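Local coordinates for Phthiocerol/phenolphthiocerol synthesis polyketide synthase type I PpsC (Mycobacterium tuberculosis, PDB 5NJI), which probably dehydrates beta-hydroxyacyl intermediates during phthiocerol and phenolphthiocerol assembly, its dehydratase domain here holding a 2,3-unsaturated twelve-carbon acyl-CoA, at residues H29-V34 with R220-H225; R44-E49 with L112-T117; R206-L211 with R278-V283. The protein carries 1 engineered substitution. All blocks are in the same frame, centred on the assembly; numbering follows the deposited sequence. Where two conformers were deposited one is given.

Contact 1. Residues H29-V34 with R220-H225; sequences HPLLGV and REFMLH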
ATOM      1  N   HIS A  29      12.966   0.792 -12.096  1.00 24.80           N
ATOM      2  CA  HIS A  29      12.106   0.844 -10.916  1.00 21.29           C
ATOM      3  C   HIS A  29      12.806   0.170  -9.733  1.00 23.14           C
ATOM      4  O   HIS A  29      13.252  -0.974  -9.859  1.00 19.79           O
ATOM      5  CB  HIS A  29      10.802   0.139 -11.244  1.00 21.71           C
ATOM      6  CG  HIS A  29       9.703   0.406 -10.273  1.00 19.21           C
ATOM      7  ND1 HIS A  29       9.726  -0.064  -8.979  1.00 17.66           N
ATOM      8  CD2 HIS A  29       8.542   1.085 -10.410  1.00 20.56           C
ATOM      9  CE1 HIS A  29       8.620   0.313  -8.361  1.00 16.86           C
ATOM     10  NE2 HIS A  29       7.894   1.025  -9.202  1.00 19.39           N
ATOM     11  N   PRO A  30      12.918   0.828  -8.573  1.00 20.32           N
ATOM     12  CA  PRO A  30      13.726   0.246  -7.491  1.00 20.27           C
ATOM     13  C   PRO A  30      13.093  -0.947  -6.808  1.00 19.35           C
ATOM     14  O   PRO A  30      13.821  -1.692  -6.142  1.00 21.36           O
ATOM     15  CB  PRO A  30      13.890   1.410  -6.509  1.00 21.20           C
ATOM     16  CG  PRO A  30      12.711   2.259  -6.763  1.00 21.14           C
ATOM     17  CD  PRO A  30      12.480   2.192  -8.238  1.00 23.82           C
ATOM     18  N   LEU A  31      11.785  -1.163  -6.943  1.00 17.68           N
ATOM     19  CA  LEU A  31      11.136  -2.323  -6.337  1.00 14.83           C
ATOM     20  C   LEU A  31      10.840  -3.414  -7.354  1.00 17.46           C
ATOM     21  O   LEU A  31      10.966  -4.601  -7.041  1.00 21.22           O
ATOM     22  CB  LEU A  31       9.831  -1.915  -5.636  1.00 17.08           C
ATOM     23  CG  LEU A  31       9.980  -0.802  -4.598  1.00 21.38           C
ATOM     24  CD1 LEU A  31       8.621  -0.412  -3.996  1.00 18.71           C
ATOM     25  CD2 LEU A  31      10.966  -1.225  -3.523  1.00 27.41           C
ATOM     26  N   LEU A  32      10.481  -3.032  -8.574  1.00 17.13           N
ATOM     27  CA  LEU A  32      10.131  -4.003  -9.603  1.00 18.68           C
ATOM     28  C   LEU A  32      11.368  -4.545 -10.290  1.00 19.99           C
ATOM     29  O   LEU A  32      11.457  -5.755 -10.559  1.00 18.34           O
ATOM     30  CB  LEU A  32       9.199  -3.350 -10.619  1.00 17.89           C
ATOM     31  CG  LEU A  32       8.842  -4.170 -11.860  1.00 19.08           C
ATOM     32  CD1 LEU A  32       7.941  -5.339 -11.509  1.00 21.83           C
ATOM     33  CD2 LEU A  32       8.202  -3.314 -12.913  1.00 20.60           C
ATOM     34  N   GLY A  33      12.320  -3.678 -10.591  1.00 18.29           N
ATOM     35  CA  GLY A  33      13.553  -4.129 -11.199  1.00 16.81           C
ATOM     36  C   GLY A  33      13.460  -4.187 -12.709  1.00 21.54           C
ATOM     37  O   GLY A  33      12.601  -3.571 -13.343  1.00 24.25           O
ATOM     38  N   VAL A  34      14.361  -4.973 -13.289  1.00 23.49           N
ATOM     39  CA  VAL A  34      14.530  -5.037 -14.735  1.00 27.26           C
ATOM     40  C   VAL A  34      13.837  -6.287 -15.267  1.00 25.65           C
ATOM     41  O   VAL A  34      13.868  -7.358 -14.642  1.00 23.31           O
ATOM     42  CB  VAL A  34      16.023  -5.001 -15.120  1.00 38.63           C
ATOM     43  CG1 VAL A  34      16.811  -5.998 -14.307  1.00 41.37           C
ATOM     44  CG2 VAL A  34      16.202  -5.234 -16.621  1.00 40.96           C
ATOM     45  N   ARG A 220      10.723   8.846  -8.496  1.00 38.18           N
ATOM     46  CA  ARG A 220      10.345   9.166  -9.865  1.00 36.68           C
ATOM     47  C   ARG A 220       9.583   8.060 -10.660  1.00 36.92           C
ATOM     48  O   ARG A 220       8.841   8.343 -11.536  1.00 30.65           O
ATOM     49  CB  ARG A 220      11.554   9.638 -10.699  1.00 37.89           C
ATOM     50  CG  ARG A 220      12.894   8.938 -10.426  1.00 58.98           C
ATOM     51  CD  ARG A 220      13.431   8.708  -8.976  1.00 58.19           C
ATOM     52  NE  ARG A 220      14.230   9.811  -8.394  1.00 69.48           N
ATOM     53  CZ  ARG A 220      13.880  10.751  -7.498  1.00 60.99           C
ATOM     54  NH1 ARG A 220      12.673  10.890  -6.933  1.00 50.97           N
ATOM     55  NH2 ARG A 220      14.814  11.566  -7.132  1.00 55.71           N
ATOM     56  N   GLU A 221       9.927   6.797 -10.443  1.00 33.57           N
ATOM     57  CA  GLU A 221       9.362   5.716 -11.239  1.00 40.10           C
ATOM     58  C   GLU A 221       8.076   5.145 -10.660  1.00 29.33           C
ATOM     59  O   GLU A 221       7.502   4.236 -11.268  1.00 30.15           O
ATOM     60  CB  GLU A 221      10.384   4.583 -11.406  1.00 44.73           C
ATOM     61  CG  GLU A 221      11.694   5.022 -12.036  1.00 50.49           C
ATOM     62  CD  GLU A 221      11.509   5.561 -13.441  1.00 69.56           C
ATOM     63  OE1 GLU A 221      10.668   5.006 -14.181  1.00 75.98           O
ATOM     64  OE2 GLU A 221      12.194   6.542 -13.802  1.00 77.07           O
ATOM     65  N   PHE A 222       7.584   5.660  -9.534  1.00 23.82           N
ATOM     66  CA  PHE A 222       6.414   5.054  -8.905  1.00 20.91           C
ATOM     67  C   PHE A 222       5.124   5.479  -9.596  1.00 26.32           C
ATOM     68  O   PHE A 222       4.914   6.664  -9.873  1.00 30.74           O
ATOM     69  CB  PHE A 222       6.315   5.423  -7.424  1.00 20.15           C
ATOM     70  CG  PHE A 222       7.419   4.869  -6.556  1.00 19.19           C
ATOM     71  CD1 PHE A 222       8.116   3.731  -6.907  1.00 22.82           C
ATOM     72  CD2 PHE A 222       7.727   5.483  -5.354  1.00 19.31           C
ATOM     73  CE1 PHE A 222       9.112   3.227  -6.090  1.00 25.76           C
ATOM     74  CE2 PHE A 222       8.709   4.996  -4.541  1.00 20.85           C
ATOM     75  CZ  PHE A 222       9.414   3.860  -4.907  1.00 22.03           C
ATOM     76  N   MET A 223       4.247   4.519  -9.715  1.00 22.70           N
ATOM     77  CA  MET A 223       2.903   4.737 -10.213  1.00 23.53           C
ATOM     78  C   MET A 223       2.079   5.205  -8.969  1.00 24.83           C
ATOM     79  O   MET A 223       1.360   6.177  -8.996  1.00 25.96           O
ATOM     80  CB  MET A 223       2.216   3.491 -10.817  1.00 23.51           C
ATOM     81  CG  MET A 223       2.855   2.901 -12.048  1.00 27.89           C
ATOM     82  SD  MET A 223       2.615   4.015 -13.393  1.00 34.07           S
ATOM     83  CE  MET A 223       0.865   3.897 -13.570  1.00 39.74           C
ATOM     84  N   LEU A 224       2.356   4.602  -7.899  0.50 18.27           N
ATOM     85  CA  LEU A 224       1.643   4.775  -6.611  0.50 22.72           C
ATOM     86  C   LEU A 224       2.696   4.762  -5.502  0.50 28.60           C
ATOM     87  O   LEU A 224       3.482   3.925  -5.518  0.50 28.25           O
ATOM     88  CB  LEU A 224       0.635   3.563  -6.399  0.50 26.78           C
ATOM     89  CG  LEU A 224      -0.337   3.360  -5.228  0.50 30.93           C
ATOM     90  CD1 LEU A 224      -1.272   4.551  -5.081  0.50 29.01           C
ATOM     91  CD2 LEU A 224      -1.148   2.053  -5.288  0.50 25.46           C
ATOM     92  N   HIS A 225       2.930   5.766  -4.867  1.00 18.32           N
ATOM     93  CA  HIS A 225       4.002   5.877  -3.875  1.00 17.06           C
ATOM     94  C   HIS A 225       3.613   4.986  -2.647  1.00 17.83           C
ATOM     95  O   HIS A 225       2.720   5.306  -1.998  1.00 15.17           O
ATOM     96  CB  HIS A 225       4.289   7.354  -3.420  1.00 16.47           C
ATOM     97  CG  HIS A 225       5.610   7.532  -2.730  1.00 15.21           C
ATOM     98  ND1 HIS A 225       6.029   6.721  -1.711  1.00 20.32           N
ATOM     99  CD2 HIS A 225       6.635   8.394  -2.951  1.00 18.05           C
ATOM    100  CE1 HIS A 225       7.238   7.076  -1.334  1.00 21.18           C
ATOM    101  NE2 HIS A 225       7.625   8.091  -2.067  1.00 20.58           N
TER

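Contact 2. Residues R44-E49 with L112-T117; sequences RVWESE and LVTTLT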
ATOM      1  N   ARG A  44       6.078 -12.248 -18.689  1.00 17.11           N
ATOM      2  CA  ARG A  44       7.095 -11.252 -18.403  1.00 16.52           C
ATOM      3  C   ARG A  44       7.598 -11.487 -16.991  1.00 15.41           C
ATOM      4  O   ARG A  44       6.822 -11.865 -16.105  1.00 16.35           O
ATOM      5  CB  ARG A  44       6.565  -9.831 -18.575  1.00 19.68           C
ATOM      6  CG  ARG A  44       7.677  -8.791 -18.658  1.00 23.63           C
ATOM      7  CD  ARG A  44       7.222  -7.544 -19.414  1.00 27.52           C
ATOM      8  NE  ARG A  44       8.195  -6.466 -19.289  1.00 26.57           N
ATOM      9  CZ  ARG A  44       9.309  -6.377 -20.010  1.00 33.37           C
ATOM     10  NH1 ARG A  44       9.595  -7.301 -20.920  1.00 29.91           N
ATOM     11  NH2 ARG A  44      10.142  -5.361 -19.821  1.00 27.12           N
ATOM     12  N   VAL A  45       8.910 -11.313 -16.805  1.00 15.27           N
ATOM     13  CA  VAL A  45       9.597 -11.641 -15.558  1.00 13.91           C
ATOM     14  C   VAL A  45      10.515 -10.480 -15.198  1.00 15.86           C
ATOM     15  O   VAL A  45      11.264  -9.993 -16.050  1.00 18.34           O
ATOM     16  CB  VAL A  45      10.440 -12.931 -15.673  1.00 14.85           C
ATOM     17  CG1 VAL A  45      11.005 -13.297 -14.303  1.00 18.31           C
ATOM     18  CG2 VAL A  45       9.638 -14.091 -16.242  1.00 17.74           C
ATOM     19  N   TRP A  46      10.484 -10.060 -13.934  1.00 15.04           N
ATOM     20  CA  TRP A  46      11.394  -9.043 -13.433  1.00 15.87           C
ATOM     21  C   TRP A  46      12.124  -9.564 -12.205  1.00 17.15           C
ATOM     22  O   TRP A  46      11.591 -10.387 -11.454  1.00 18.72           O
ATOM     23  CB  TRP A  46      10.653  -7.760 -13.011  1.00 17.84           C
ATOM     24  CG  TRP A  46       9.863  -7.027 -14.063  1.00 16.95           C
ATOM     25  CD1 TRP A  46      10.226  -5.867 -14.681  1.00 19.32           C
ATOM     26  CD2 TRP A  46       8.561  -7.365 -14.580  1.00 14.22           C
ATOM     27  NE1 TRP A  46       9.240  -5.460 -15.547  1.00 16.61           N
ATOM     28  CE2 TRP A  46       8.211  -6.360 -15.505  1.00 15.14           C
ATOM     29  CE3 TRP A  46       7.659  -8.408 -14.348  1.00 16.52           C
ATOM     30  CZ2 TRP A  46       6.998  -6.366 -16.196  1.00 17.99           C
ATOM     31  CZ3 TRP A  46       6.447  -8.411 -15.044  1.00 17.79           C
ATOM     32  CH2 TRP A  46       6.136  -7.403 -15.955  1.00 15.04           C
ATOM     33  N   GLU A  47      13.332  -9.049 -11.985  1.00 16.79           N
ATOM     34  CA  GLU A  47      14.077  -9.285 -10.757  1.00 18.75           C
ATOM     35  C   GLU A  47      14.586  -7.968 -10.204  1.00 18.90           C
ATOM     36  O   GLU A  47      15.128  -7.137 -10.941  1.00 18.93           O
ATOM     37  CB  GLU A  47      15.280 -10.215 -10.968  1.00 21.71           C
ATOM     38  CG  GLU A  47      14.902 -11.633 -11.321  1.00 27.12           C
ATOM     39  CD  GLU A  47      16.135 -12.532 -11.414  1.00 32.60           C
ATOM     40  OE1 GLU A  47      17.248 -12.038 -11.112  1.00 27.14           O
ATOM     41  OE2 GLU A  47      15.992 -13.716 -11.789  1.00 29.85           O
ATOM     42  N   SER A  48      14.447  -7.790  -8.899  1.00 17.99           N
ATOM     43  CA  SER A  48      14.999  -6.611  -8.250  1.00 16.26           C
ATOM     44  C   SER A  48      15.795  -7.059  -7.046  1.00 19.51           C
ATOM     45  O   SER A  48      15.444  -8.034  -6.388  1.00 21.77           O
ATOM     46  CB  SER A  48      13.924  -5.625  -7.787  1.00 20.48           C
ATOM     47  OG  SER A  48      13.092  -6.213  -6.801  1.00 27.61           O
ATOM     48  N   GLU A  49      16.867  -6.336  -6.756  1.00 21.63           N
ATOM     49  CA  GLU A  49      17.666  -6.617  -5.575  1.00 21.27           C
ATOM     50  C   GLU A  49      17.179  -5.689  -4.478  1.00 19.94           C
ATOM     51  O   GLU A  49      17.226  -4.464  -4.628  1.00 24.27           O
ATOM     52  CB  GLU A  49      19.156  -6.423  -5.844  1.00 32.80           C
ATOM     53  CG  GLU A  49      19.690  -7.324  -6.948  1.00 39.55           C
ATOM     54  CD  GLU A  49      21.153  -7.071  -7.260  1.00 63.27           C
ATOM     55  OE1 GLU A  49      21.968  -7.032  -6.314  1.00 70.60           O
ATOM     56  OE2 GLU A  49      21.486  -6.906  -8.452  1.00 71.65           O
ATOM     57  N   LEU A 112      13.710 -10.095  -5.408  1.00 17.19           N
ATOM     58  CA  LEU A 112      12.275 -10.122  -5.606  1.00 17.26           C
ATOM     59  C   LEU A 112      12.020 -10.448  -7.065  1.00 19.69           C
ATOM     60  O   LEU A 112      12.589  -9.803  -7.945  1.00 20.53           O
ATOM     61  CB  LEU A 112      11.657  -8.775  -5.240  1.00 19.70           C
ATOM     62  CG  LEU A 112      10.151  -8.767  -5.029  1.00 23.21           C
ATOM     63  CD1 LEU A 112       9.821  -9.555  -3.797  1.00 28.10           C
ATOM     64  CD2 LEU A 112       9.650  -7.361  -4.869  1.00 37.69           C
ATOM     65  N   VAL A 113      11.185 -11.455  -7.316  1.00 16.72           N
ATOM     66  CA  VAL A 113      10.930 -11.963  -8.655  1.00 15.91           C
ATOM     67  C   VAL A 113       9.448 -11.781  -8.947  1.00 18.28           C
ATOM     68  O   VAL A 113       8.606 -12.380  -8.274  1.00 20.54           O
ATOM     69  CB  VAL A 113      11.342 -13.438  -8.786  1.00 16.96           C
ATOM     70  CG1 VAL A 113      11.126 -13.939 -10.221  1.00 19.74           C
ATOM     71  CG2 VAL A 113      12.806 -13.605  -8.351  1.00 20.66           C
ATOM     72  N   THR A 114       9.140 -10.981  -9.959  1.00 15.98           N
ATOM     73  CA  THR A 114       7.763 -10.667 -10.328  1.00 14.78           C
ATOM     74  C   THR A 114       7.452 -11.248 -11.704  1.00 15.50           C
ATOM     75  O   THR A 114       8.310 -11.258 -12.593  1.00 16.03           O
ATOM     76  CB  THR A 114       7.555  -9.146 -10.335  1.00 17.16           C
ATOM     77  OG1 THR A 114       7.883  -8.628  -9.044  1.00 18.69           O
ATOM     78  CG2 THR A 114       6.129  -8.751 -10.675  1.00 16.93           C
ATOM     79  N   THR A 115       6.258 -11.805 -11.860  1.00 16.25           N
ATOM     80  CA  THR A 115       5.797 -12.262 -13.166  1.00 14.62           C
ATOM     81  C   THR A 115       4.465 -11.626 -13.514  1.00 16.03           C
ATOM     82  O   THR A 115       3.670 -11.276 -12.639  1.00 16.84           O
ATOM     83  CB  THR A 115       5.635 -13.774 -13.240  1.00 17.95           C
ATOM     84  OG1 THR A 115       4.737 -14.232 -12.219  1.00 20.68           O
ATOM     85  CG2 THR A 115       6.985 -14.490 -13.120  1.00 18.37           C
ATOM     86  N   LEU A 116       4.232 -11.477 -14.810  1.00 14.88           N
ATOM     87  CA  LEU A 116       2.960 -10.964 -15.299  1.00 17.02           C
ATOM     88  C   LEU A 116       2.508 -11.804 -16.477  1.00 18.57           C
ATOM     89  O   LEU A 116       3.277 -12.040 -17.412  1.00 16.83           O
ATOM     90  CB  LEU A 116       3.058  -9.495 -15.713  1.00 16.05           C
ATOM     91  CG  LEU A 116       1.764  -8.812 -16.199  1.00 18.21           C
ATOM     92  CD1 LEU A 116       1.835  -7.337 -15.944  1.00 17.80           C
ATOM     93  CD2 LEU A 116       1.537  -9.040 -17.702  1.00 20.49           C
ATOM     94  N   THR A 117       1.253 -12.214 -16.442  1.00 18.06           N
ATOM     95  CA  THR A 117       0.608 -12.858 -17.574  1.00 19.58           C
ATOM     96  C   THR A 117      -0.671 -12.093 -17.877  1.00 20.78           C
ATOM     97  O   THR A 117      -1.223 -11.422 -17.009  1.00 21.45           O
ATOM     98  CB  THR A 117       0.277 -14.319 -17.284  1.00 22.16           C
ATOM     99  OG1 THR A 117      -0.670 -14.404 -16.207  1.00 26.53           O
ATOM    100  CG2 THR A 117       1.536 -15.082 -16.902  1.00 24.17           C
TER

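Contact 3. Residues R206-L211 with R278-V283; sequences RAQVRL and RGVRAV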
ATOM      1  N   ARG A 206     -10.300  10.865  10.258  1.00 20.41           N
ATOM      2  CA  ARG A 206      -9.949  11.898   9.302  1.00 20.46           C
ATOM      3  C   ARG A 206      -8.568  12.414   9.681  1.00 21.42           C
ATOM      4  O   ARG A 206      -8.353  12.849  10.819  1.00 21.75           O
ATOM      5  CB  ARG A 206     -10.996  13.018   9.299  1.00 25.05           C
ATOM      6  CG  ARG A 206     -12.428  12.487   9.241  1.00 38.57           C
ATOM      7  CD  ARG A 206     -13.466  13.589   9.095  1.00 54.11           C
ATOM      8  NE  ARG A 206     -13.536  14.095   7.726  1.00 71.15           N
ATOM      9  CZ  ARG A 206     -12.990  15.231   7.297  1.00 75.00           C
ATOM     10  NH1 ARG A 206     -13.121  15.580   6.025  1.00 73.80           N
ATOM     11  NH2 ARG A 206     -12.323  16.025   8.125  1.00 72.75           N
ATOM     12  N   ALA A 207      -7.628  12.327   8.748  1.00 19.75           N
ATOM     13  CA  ALA A 207      -6.247  12.692   9.002  1.00 20.00           C
ATOM     14  C   ALA A 207      -5.757  13.733   8.003  1.00 21.20           C
ATOM     15  O   ALA A 207      -6.060  13.672   6.810  1.00 21.22           O
ATOM     16  CB  ALA A 207      -5.331  11.465   8.934  1.00 23.05           C
ATOM     17  N   GLN A 208      -4.955  14.662   8.497  1.00 20.69           N
ATOM     18  CA  GLN A 208      -4.120  15.489   7.654  1.00 17.94           C
ATOM     19  C   GLN A 208      -2.806  14.754   7.456  1.00 16.87           C
ATOM     20  O   GLN A 208      -2.201  14.327   8.439  1.00 19.09           O
ATOM     21  CB  GLN A 208      -3.871  16.848   8.319  1.00 23.81           C
ATOM     22  CG  GLN A 208      -3.166  17.882   7.452  1.00 43.90           C
ATOM     23  CD  GLN A 208      -4.115  18.606   6.518  1.00 51.17           C
ATOM     24  OE1 GLN A 208      -5.310  18.706   6.786  1.00 55.00           O
ATOM     25  NE2 GLN A 208      -3.586  19.112   5.414  1.00 57.84           N
ATOM     26  N   VAL A 209      -2.365  14.617   6.202  1.00 15.93           N
ATOM     27  CA  VAL A 209      -1.206  13.793   5.882  1.00 14.94           C
ATOM     28  C   VAL A 209      -0.186  14.575   5.074  1.00 16.77           C
ATOM     29  O   VAL A 209      -0.494  15.550   4.391  1.00 19.78           O
ATOM     30  CB  VAL A 209      -1.601  12.492   5.147  1.00 16.79           C
ATOM     31  CG1 VAL A 209      -2.524  11.665   6.038  1.00 15.55           C
ATOM     32  CG2 VAL A 209      -2.213  12.755   3.781  1.00 17.50           C
ATOM     33  N   ARG A 210       1.065  14.130   5.174  1.00 19.50           N
ATOM     34  CA  ARG A 210       2.159  14.723   4.432  1.00 23.19           C
ATOM     35  C   ARG A 210       3.165  13.617   4.178  1.00 23.91           C
ATOM     36  O   ARG A 210       3.232  12.643   4.928  1.00 26.49           O
ATOM     37  CB  ARG A 210       2.824  15.859   5.202  1.00 25.50           C
ATOM     38  CG  ARG A 210       3.732  15.355   6.297  1.00 43.97           C
ATOM     39  CD  ARG A 210       4.237  16.475   7.173  1.00 46.19           C
ATOM     40  NE  ARG A 210       5.172  17.345   6.469  1.00 48.32           N
ATOM     41  CZ  ARG A 210       6.471  17.084   6.341  1.00 54.93           C
ATOM     42  NH1 ARG A 210       6.984  15.974   6.863  1.00 45.85           N
ATOM     43  NH2 ARG A 210       7.260  17.926   5.690  1.00 61.31           N
ATOM     44  N   LEU A 211       3.921  13.757   3.105  1.00 19.87           N
ATOM     45  CA  LEU A 211       4.947  12.793   2.784  1.00 16.66           C
ATOM     46  C   LEU A 211       6.268  13.253   3.387  1.00 16.12           C
ATOM     47  O   LEU A 211       6.763  14.321   3.002  1.00 18.44           O
ATOM     48  CB  LEU A 211       5.074  12.654   1.287  1.00 20.62           C
ATOM     49  CG  LEU A 211       5.994  11.550   0.793  1.00 20.82           C
ATOM     50  CD1 LEU A 211       5.450  10.163   1.217  1.00 20.87           C
ATOM     51  CD2 LEU A 211       6.148  11.613  -0.707  1.00 26.06           C
ATOM     52  N   ARG A 278       0.537  14.155  -3.802  1.00 19.61           N
ATOM     53  CA  ARG A 278      -0.175  15.410  -3.582  1.00 20.16           C
ATOM     54  C   ARG A 278      -1.274  15.283  -2.541  1.00 19.13           C
ATOM     55  O   ARG A 278      -2.001  16.253  -2.298  1.00 22.59           O
ATOM     56  CB  ARG A 278      -0.777  15.914  -4.899  1.00 23.52           C
ATOM     57  CG  ARG A 278       0.262  16.268  -5.968  1.00 27.96           C
ATOM     58  CD  ARG A 278      -0.336  17.056  -7.151  1.00 39.54           C
ATOM     59  NE  ARG A 278      -1.219  16.260  -8.011  1.00 41.87           N
ATOM     60  CZ  ARG A 278      -2.556  16.291  -7.977  1.00 49.99           C
ATOM     61  NH1 ARG A 278      -3.198  17.077  -7.122  1.00 34.85           N
ATOM     62  NH2 ARG A 278      -3.264  15.530  -8.804  1.00 48.02           N
ATOM     63  N   GLY A 279      -1.458  14.108  -1.947  1.00 16.68           N
ATOM     64  CA  GLY A 279      -2.537  13.943  -0.998  1.00 18.08           C
ATOM     65  C   GLY A 279      -2.258  14.673   0.297  1.00 19.54           C
ATOM     66  O   GLY A 279      -1.147  14.639   0.828  1.00 21.10           O
ATOM     67  N   VAL A 280      -3.300  15.315   0.829  1.00 18.80           N
ATOM     68  CA  VAL A 280      -3.211  16.041   2.091  1.00 21.01           C
ATOM     69  C   VAL A 280      -4.259  15.610   3.102  1.00 17.03           C
ATOM     70  O   VAL A 280      -4.115  15.923   4.296  1.00 18.09           O
ATOM     71  CB  VAL A 280      -3.297  17.570   1.869  1.00 23.99           C
ATOM     72  CG1 VAL A 280      -2.166  18.032   0.995  1.00 28.04           C
ATOM     73  CG2 VAL A 280      -4.607  17.960   1.247  1.00 25.19           C
ATOM     74  N   ARG A 281      -5.312  14.900   2.699  1.00 17.99           N
ATOM     75  CA  ARG A 281      -6.355  14.467   3.612  1.00 18.21           C
ATOM     76  C   ARG A 281      -6.685  13.015   3.325  1.00 18.85           C
ATOM     77  O   ARG A 281      -6.862  12.635   2.160  1.00 17.25           O
ATOM     78  CB  ARG A 281      -7.639  15.303   3.466  1.00 18.65           C
ATOM     79  CG  ARG A 281      -7.479  16.805   3.708  1.00 44.18           C
ATOM     80  CD  ARG A 281      -7.213  17.149   5.165  1.00 64.28           C
ATOM     81  NE  ARG A 281      -8.254  16.645   6.056  1.00 78.35           N
ATOM     82  CZ  ARG A 281      -8.210  16.722   7.383  1.00 74.37           C
ATOM     83  NH1 ARG A 281      -7.172  17.286   7.988  1.00 71.77           N
ATOM     84  NH2 ARG A 281      -9.206  16.234   8.109  1.00 65.46           N
ATOM     85  N   ALA A 282      -6.757  12.205   4.381  1.00 18.50           N
ATOM     86  CA  ALA A 282      -7.187  10.824   4.272  1.00 18.37           C
ATOM     87  C   ALA A 282      -8.361  10.588   5.204  1.00 21.18           C
ATOM     88  O   ALA A 282      -8.367  11.068   6.344  1.00 21.97           O
ATOM     89  CB  ALA A 282      -6.036   9.868   4.609  1.00 18.06           C
ATOM     90  N   VAL A 283      -9.363   9.863   4.710  1.00 21.34           N
ATOM     91  CA  VAL A 283     -10.540   9.501   5.486  1.00 21.46           C
ATOM     92  C   VAL A 283     -10.660   7.978   5.446  1.00 20.15           C
ATOM     93  O   VAL A 283     -10.636   7.380   4.365  1.00 22.55           O
ATOM     94  CB  VAL A 283     -11.807  10.182   4.944  1.00 20.27           C
ATOM     95  CG1 VAL A 283     -13.005   9.834   5.808  1.00 22.17           C
ATOM     96  CG2 VAL A 283     -11.601  11.684   4.874  1.00 22.19           C
TER
HETATM   97  O   HOH W   1      -8.199  15.619  10.841  1.00 31.99           O

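Contact 1. Residues H29-V34 with R220-H225
His29 and Phe222 meet ring against ring where two loops of the double hotdog fold of polyketide synthase dehydratases come together, one leading into strand 34-37 and the other into helix 226-234. The case illustrates how loops without a shared backbone ladder can be joined mainly by side chains, with one backbone carbonyl taking part. The ring centroids lie 5.3 Å apart with the planes inclined at 50°, too oblique for a stack or a T-shape. Relative to the phenyl ring, His29 NE2 sits at the edge, near the plane, 3.6 Å from Phe222 CD1. A chi1 of -165° turns the imidazole away from its own main-chain nitrogen and across to the partner loop. Its rotation is then fixed at both nitrogens: ND1 accepts the N-H of Leu31 in the ring plane at 3.1 Å (Leu31 N to His29 ND1), while NE2 is hydrogen-bonded to Glu75. That carboxylate, on helix 70-84, also receives the backbone N-H groups of Met223 and Leu224, so it ties both loops to one helix. Glu221 meets the imidazole mainly with its backbone, its carbonyl O lying 3.4 Å from His29 CD2. Beyond the imidazole, Pro30 and Leu31 approach the far part of the phenyl ring, Leu31 CD1 resting 4.2 Å from Phe222 CE1 and Pro30 CG 3.8 Å from that same CE1 atom.

Contact 2. Residues R44-E49 with L112-T117
An antiparallel strand ladder joins Arg44-Glu49 to Leu112-Thr117 in the N-terminal hotdog half, where strand 44-50 lies between strands 34-37 and 110-118. Arg44 with Leu116, Trp46 with Thr114 and Ser48 with Leu112 are hydrogen-bonded pairs, each closed by two backbone bonds; the shortest runs from Trp46 N to Thr114 O at 2.8 Å. Val45 with Thr115 and Glu47 with Val113 are the non-hydrogen-bonded pairs between them, and their side chains line the face opposite Trp46, Val45 CG1 lying 4.1 Å from Val113 CG1. Trp46 shows how one large ring can reach from its own rung to the next hydrogen-bonded one. With chi1 at -61° its indole lies alongside the Leu116 side chain, an edge turned to the neighbouring strand: CE3 is 3.4 Å from Thr114 O, and CZ3 is 3.6 Å from Leu116 CB, both near the ring plane. Arg44 CG lies over one face of the indole, 3.4 Å above the plane and toward the rim. The indole NE1 and the Arg44 guanidinium both reach Asp83 of helix 70-84, the latter in a salt bridge. Ser48 OG, 3.3 Å from Leu112 CB, is hydrogen-bonded to Leu31 O. The chemistry implies a division of labour: backbone bonds set the register, while one carboxylate meets both the indole N-H and the guanidinium, probably fixing how the sheet sits on its helix.

Contact 3. Residues R206-L211 with R278-V283
Arg281 lies across from Gln208 in an antiparallel strand pair of the C-terminal hotdog half, and its side chain can be followed atom by atom over the neighbouring strand. Arg281 CB starts 4.0 Å from Ala207 O. Bends at chi2 (-70°) and chi3 (-57°) then fold the chain back, bringing CD up against Gln208 OE1, at a separation short enough to be doubtful. NE and CZ pass above the backbone, so that Ala207 O lies 3.7 Å from the guanidinium plane and over its centre; this oxygen already accepts the N-H of Ala282. At the tip the two nitrogens part company. Arg281 NH1 donates an almost straight, notably short bond of 2.6 Å to Gln208 OE1, which lies close to the guanidinium plane. Arg281 NH2 donates to a water at 3.0 Å, and that water in turn donates to Arg206 O, bridging the strands. The same NH2 also comes within 3.1 Å of Arg206 NH2, a close approach of two donors; Arg206 has a salt bridge with Glu168, which probably eases the repulsion.

Ala207 and Ala282 point to the other face, where Val209 CG1 rests 4.2 Å from Ala282 CB. Val280 and Arg281 together face Thr300 on the adjoining strand, a classic beta bulge, and the bond from Val209 N to Val280 O (2.9 Å) arrives 52° out of the carbonyl plane. The general lesson concerns a strand pair with two characters. Val209 packs on Met228 and Ile231 of helix 226-234, while the alanines meet Thr235 and neighbouring strands. The opposite face carries two arginines whose tips come close, probably made tolerable by bonds to a glutamine oxygen, a water and a glutamate, with the unbonded Ala207 carbonyl perhaps a weaker electrostatic help.

How the contacts relate
Contacts 1 and 2 are neighbours, their centres 12 Å apart; the main chain joins them where Val34 probably pairs with Glu47. Contact 3 lies about 22 Å from contact 1 and 32 Å from contact 2, centre to centre, and contacts 2 and 3 are on opposite sides of the chain's centre. Helix 226-234 is shared by contacts 1 and 3, as helix 70-84 is by contacts 1 and 2. Along the sequence contact 2 closes before contact 3 opens, whereas contact 1 runs from ahead of contact 2 to between the segments of contact 3, touching the latter through His225 and Leu211. Contacts 2 and 3 each belong to one hotdog half, and contact 1 probably helps hold the two together.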